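Local coordinates for AT-less polyketide synthase (Streptomyces platensis subsp. rosaceus, PDB 4TKT), which probably catalyses chain extension by decarboxylative condensation of an acyl chain with a malonyl extender, as a ketosynthase domain of the AT-less polyketide synthase for isomigrastatin, at residues T26-E29 and N30-G34. Sequence-based numbering, arbitrary orientation.
Sequences TFWE and NLLAG
Leu31 lays a methyl over the Phe27 ring on the inner side of helix 24-32, a short helix of the thiolase-like ketosynthase fold, closed at its C-terminal end by a Schellman motif. Leu31 CD1 makes a CH-pi contact 3.8 Å from the ring centroid, 20° off the normal and displaced toward the rim, closest to Phe27 CE2 at 3.5 Å. Phe27 chi1 of -173° sets CG beside the carbonyl carbon, and the ring stands out from the helix, leaning toward that end, under the methyl. Helix 366-380 closes on this pair through Ala372 and Leu376 against the ring and Lys373 against Leu31. Asn30, also buried, turns its amide back beside Thr26, OD1 lying 4.0 Å from Thr26 CG2, while ND2 hydrogen-bonds Gly20 O. The other flank is looser: Leu32 CB lies over one face of the Trp28 indole and its CD2 comes no nearer than 3.9 Å, to NE1, the indole being stacked on His380, and Glu29 extends its carboxylate into solvent. Backbone bonds run i to i+4, from Asn30 N to Thr26 O through to Ala33 N to Glu29 O. Gly34 then takes a positive phi (62°), and its N makes a weak hydrogen bond of 3.4 Å to Leu31 O.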
loop_
_atom_site.group_PDB
_atom_site.type_symbol
_atom_site.label_atom_id
_atom_site.label_comp_id
_atom_site.label_asym_id
_atom_site.label_seq_id
_atom_site.Cartn_x
_atom_site.Cartn_y
_atom_site.Cartn_z
ATOM N N THR A 26 -8.709 -0.469 -8.108
ATOM C CA THR A 26 -9.122 0.791 -8.714
ATOM C C THR A 26 -7.905 1.556 -9.208
ATOM O O THR A 26 -7.941 2.193 -10.263
ATOM C CB THR A 26 -9.904 1.665 -7.725
ATOM O OG1 THR A 26 -11.017 0.926 -7.212
ATOM C CG2 THR A 26 -10.409 2.923 -8.410
ATOM N N PHE A 27 -6.825 1.477 -8.437
ATOM C CA PHE A 27 -5.587 2.169 -8.768
ATOM C C PHE A 27 -5.054 1.699 -10.114
ATOM O O PHE A 27 -4.581 2.502 -10.916
ATOM C CB PHE A 27 -4.550 1.954 -7.665
ATOM C CG PHE A 27 -3.293 2.760 -7.841
ATOM C CD1 PHE A 27 -3.355 4.118 -8.100
ATOM C CD2 PHE A 27 -2.049 2.162 -7.725
ATOM C CE1 PHE A 27 -2.202 4.862 -8.256
ATOM C CE2 PHE A 27 -0.893 2.901 -7.877
ATOM C CZ PHE A 27 -0.969 4.252 -8.144
ATOM N N TRP A 28 -5.155 0.398 -10.367
ATOM C CA TRP A 28 -4.733 -0.155 -11.646
ATOM C C TRP A 28 -5.620 0.338 -12.782
ATOM O O TRP A 28 -5.136 0.632 -13.874
ATOM C CB TRP A 28 -4.742 -1.683 -11.614
ATOM C CG TRP A 28 -4.463 -2.285 -12.958
ATOM C CD1 TRP A 28 -5.323 -3.021 -13.720
ATOM C CD2 TRP A 28 -3.249 -2.180 -13.710
ATOM N NE1 TRP A 28 -4.714 -3.390 -14.896
ATOM C CE2 TRP A 28 -3.440 -2.886 -14.913
ATOM C CE3 TRP A 28 -2.015 -1.563 -13.478
ATOM C CZ2 TRP A 28 -2.445 -2.990 -15.885
ATOM C CZ3 TRP A 28 -1.027 -1.669 -14.442
ATOM C CH2 TRP A 28 -1.249 -2.376 -15.631
ATOM N N GLU A 29 -6.918 0.422 -12.522
ATOM C CA GLU A 29 -7.857 0.903 -13.525
ATOM C C GLU A 29 -7.532 2.341 -13.911
ATOM O O GLU A 29 -7.518 2.688 -15.090
ATOM C CB GLU A 29 -9.295 0.794 -13.014
ATOM C CG GLU A 29 -9.745 -0.635 -12.740
ATOM C CD GLU A 29 -11.138 -0.707 -12.136
ATOM O OE1 GLU A 29 -11.764 0.359 -11.950
ATOM O OE2 GLU A 29 -11.607 -1.830 -11.847
ATOM N N ASN A 30 -7.256 3.170 -12.910
ATOM C CA ASN A 30 -6.870 4.556 -13.147
ATOM C C ASN A 30 -5.561 4.665 -13.921
ATOM O O ASN A 30 -5.443 5.462 -14.852
ATOM C CB ASN A 30 -6.748 5.306 -11.820
ATOM C CG ASN A 30 -8.076 5.455 -11.113
ATOM O OD1 ASN A 30 -9.097 4.940 -11.568
ATOM N ND2 ASN A 30 -8.071 6.159 -9.987
ATOM N N LEU A 31 -4.581 3.859 -13.525
ATOM C CA LEU A 31 -3.278 3.854 -14.176
ATOM C C LEU A 31 -3.384 3.382 -15.621
ATOM O O LEU A 31 -2.714 3.909 -16.508
ATOM C CB LEU A 31 -2.297 2.964 -13.407
ATOM C CG LEU A 31 -1.780 3.494 -12.070
ATOM C CD1 LEU A 31 -0.934 2.440 -11.378
ATOM C CD2 LEU A 31 -0.982 4.773 -12.275
ATOM N N LEU A 32 -4.231 2.386 -15.851
ATOM C CA LEU A 32 -4.386 1.815 -17.180
ATOM C C LEU A 32 -5.092 2.784 -18.120
ATOM O O LEU A 32 -4.759 2.869 -19.300
ATOM C CB LEU A 32 -5.154 0.495 -17.107
ATOM C CG LEU A 32 -5.294 -0.289 -18.411
ATOM C CD1 LEU A 32 -3.938 -0.481 -19.073
ATOM C CD2 LEU A 32 -5.952 -1.632 -18.143
ATOM N N ALA A 33 -6.059 3.522 -17.585
ATOM C CA ALA A 33 -6.843 4.451 -18.392
ATOM C C ALA A 33 -6.162 5.813 -18.522
ATOM O O ALA A 33 -6.700 6.724 -19.153
ATOM C CB ALA A 33 -8.235 4.614 -17.803
ATOM N N GLY A 34 -4.981 5.944 -17.927
ATOM C CA GLY A 34 -4.232 7.188 -17.980
ATOM C C GLY A 34 -4.983 8.329 -17.324
ATOM O O GLY A 34 -4.919 9.473 -17.773
#